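Local coordinates for protein nucleoporin nup120 (Schizosaccharomyces pombe, PDB 4GQ2) that serves as a structural component of the nuclear pore complex and can contribute to the docking of transport factors that associate with the pore transiently, at residues V9-L14 with V678-D683. Residues are numbered along the deposited sequence; the frame is centred on the assembly and turned at random.
Sequences VVPIDL and VARVLD
Val-9 to Pro-11 end a strand that meets helix 678-683 through one long side chain, Arg-680. The strand and helix axes come no nearer than 8.9 Å, and their directions differ by 127°. The CA atoms of Val-9 and Arg-680 are the nearest CA pair across the segments, 7.7 Å apart. Arg-680 bridges this gap. Its chain runs extended from CG to NE (chi2 174°, chi3 178°), which carries the guanidinium to the proline. CD of Pro-11 sits over the centre of one guanidinium face, 3.5 Å from Arg-680 CZ. Pro-11 CG lies farther off, 4.0 Å from Arg-680 NH2. Nearer the helix, CD of Arg-680 touches Val-9 O at 3.2 Å and packs 3.8 Å from Val-10 CG2. Strand 3-11 pairs with strand 539-544 of the beta-propeller family region; Val-10 is backbone hydrogen-bonded to Val-540. Segment 678-683 falls in the helical-domain region, so the contact probably joins propeller and helical parts. No hydrogen bond or salt bridge crosses it. Asp-13 OD1 stays 6.0 Å from Arg-680 NH2, so any attraction is probably long-range. The arginine thus acts mainly by packing its methylenes and flat face, and the Val-9 carbonyl may add weak electrostatic attraction.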
loop_
_atom_site.group_PDB
_atom_site.type_symbol
_atom_site.label_atom_id
_atom_site.label_comp_id
_atom_site.label_asym_id
_atom_site.label_seq_id
_atom_site.Cartn_x
_atom_site.Cartn_y
_atom_site.Cartn_z
ATOM N N VAL A 9 -7.665 -0.350 14.515
ATOM C CA VAL A 9 -6.461 0.144 15.168
ATOM C C VAL A 9 -5.713 1.121 14.262
ATOM O O VAL A 9 -5.485 0.833 13.089
ATOM C CB VAL A 9 -5.517 -1.032 15.545
ATOM C CG1 VAL A 9 -4.231 -0.519 16.173
ATOM C CG2 VAL A 9 -6.202 -2.000 16.501
ATOM N N VAL A 10 -5.331 2.272 14.805
ATOM C CA VAL A 10 -4.466 3.208 14.088
ATOM C C VAL A 10 -3.258 3.556 14.961
ATOM O O VAL A 10 -3.422 4.037 16.083
ATOM C CB VAL A 10 -5.209 4.495 13.648
ATOM C CG1 VAL A 10 -4.306 5.387 12.807
ATOM C CG2 VAL A 10 -6.453 4.151 12.858
ATOM N N PRO A 11 -2.037 3.287 14.460
ATOM C CA PRO A 11 -0.854 3.666 15.204
ATOM C C PRO A 11 -0.792 5.178 15.322
ATOM O O PRO A 11 -1.212 5.886 14.408
ATOM C CB PRO A 11 0.297 3.161 14.318
ATOM C CG PRO A 11 -0.299 2.071 13.505
ATOM C CD PRO A 11 -1.695 2.551 13.231
ATOM N N ILE A 12 -0.278 5.665 16.442
ATOM C CA ILE A 12 -0.136 7.096 16.655
ATOM C C ILE A 12 1.266 7.521 16.223
ATOM O O ILE A 12 2.175 7.694 17.042
ATOM C CB ILE A 12 -0.425 7.480 18.115
ATOM C CG1 ILE A 12 -1.838 7.065 18.482
ATOM C CG2 ILE A 12 -0.275 8.978 18.319
ATOM C CD1 ILE A 12 -2.112 7.117 19.962
ATOM N N ASP A 13 1.426 7.651 14.911
ATOM C CA ASP A 13 2.641 8.152 14.323
ATOM C C ASP A 13 2.253 9.074 13.172
ATOM O O ASP A 13 1.095 9.069 12.738
ATOM C CB ASP A 13 3.590 7.012 13.903
ATOM C CG ASP A 13 2.984 6.056 12.875
ATOM O OD1 ASP A 13 2.279 6.493 11.942
ATOM O OD2 ASP A 13 3.255 4.843 12.977
ATOM N N LEU A 14 3.206 9.887 12.716
ATOM C CA LEU A 14 2.950 10.884 11.680
ATOM C C LEU A 14 2.420 10.262 10.389
ATOM O O LEU A 14 1.455 10.759 9.793
ATOM C CB LEU A 14 4.222 11.700 11.413
ATOM C CG LEU A 14 4.415 13.010 12.194
ATOM C CD1 LEU A 14 4.248 12.859 13.704
ATOM C CD2 LEU A 14 5.778 13.598 11.872
ATOM N N VAL A 678 -10.918 4.334 7.789
ATOM C CA VAL A 678 -11.697 3.605 6.796
ATOM C C VAL A 678 -10.811 2.661 5.983
ATOM O O VAL A 678 -11.153 1.478 5.815
ATOM C CB VAL A 678 -12.470 4.570 5.870
ATOM C CG1 VAL A 678 -13.058 3.825 4.681
ATOM C CG2 VAL A 678 -13.568 5.285 6.655
ATOM N N ALA A 679 -9.671 3.176 5.510
ATOM C CA ALA A 679 -8.709 2.376 4.740
ATOM C C ALA A 679 -8.248 1.123 5.477
ATOM O O ALA A 679 -8.131 0.062 4.873
ATOM C CB ALA A 679 -7.510 3.217 4.322
ATOM N N ARG A 680 -8.008 1.237 6.779
ATOM C CA ARG A 680 -7.559 0.089 7.567
ATOM C C ARG A 680 -8.655 -0.958 7.703
ATOM O O ARG A 680 -8.402 -2.154 7.527
ATOM C CB ARG A 680 -7.011 0.537 8.931
ATOM C CG ARG A 680 -5.658 1.234 8.797
ATOM C CD ARG A 680 -5.125 1.839 10.092
ATOM N NE ARG A 680 -3.811 2.435 9.858
ATOM C CZ ARG A 680 -2.647 1.801 9.996
ATOM N NH1 ARG A 680 -2.605 0.543 10.422
ATOM N NH2 ARG A 680 -1.515 2.444 9.728
ATOM N N VAL A 681 -9.880 -0.510 7.981
ATOM C CA VAL A 681 -11.017 -1.428 8.063
ATOM C C VAL A 681 -11.297 -2.085 6.702
ATOM O O VAL A 681 -11.489 -3.303 6.638
ATOM C CB VAL A 681 -12.285 -0.737 8.616
ATOM C CG1 VAL A 681 -13.500 -1.642 8.483
ATOM C CG2 VAL A 681 -12.080 -0.334 10.067
ATOM N N LEU A 682 -11.304 -1.287 5.625
ATOM C CA LEU A 682 -11.469 -1.827 4.267
ATOM C C LEU A 682 -10.431 -2.904 3.936
ATOM O O LEU A 682 -10.787 -3.995 3.485
ATOM C CB LEU A 682 -11.434 -0.718 3.205
ATOM C CG LEU A 682 -12.688 0.162 3.149
ATOM C CD1 LEU A 682 -12.526 1.273 2.126
ATOM C CD2 LEU A 682 -13.944 -0.665 2.877
ATOM N N ASP A 683 -9.156 -2.596 4.170
ATOM C CA ASP A 683 -8.074 -3.539 3.899
ATOM C C ASP A 683 -8.374 -4.865 4.599
ATOM O O ASP A 683 -8.259 -5.944 4.010
ATOM C CB ASP A 683 -6.743 -2.954 4.392
ATOM C CG ASP A 683 -5.582 -3.914 4.226
ATOM O OD1 ASP A 683 -5.037 -4.004 3.112
ATOM O OD2 ASP A 683 -5.207 -4.578 5.214
#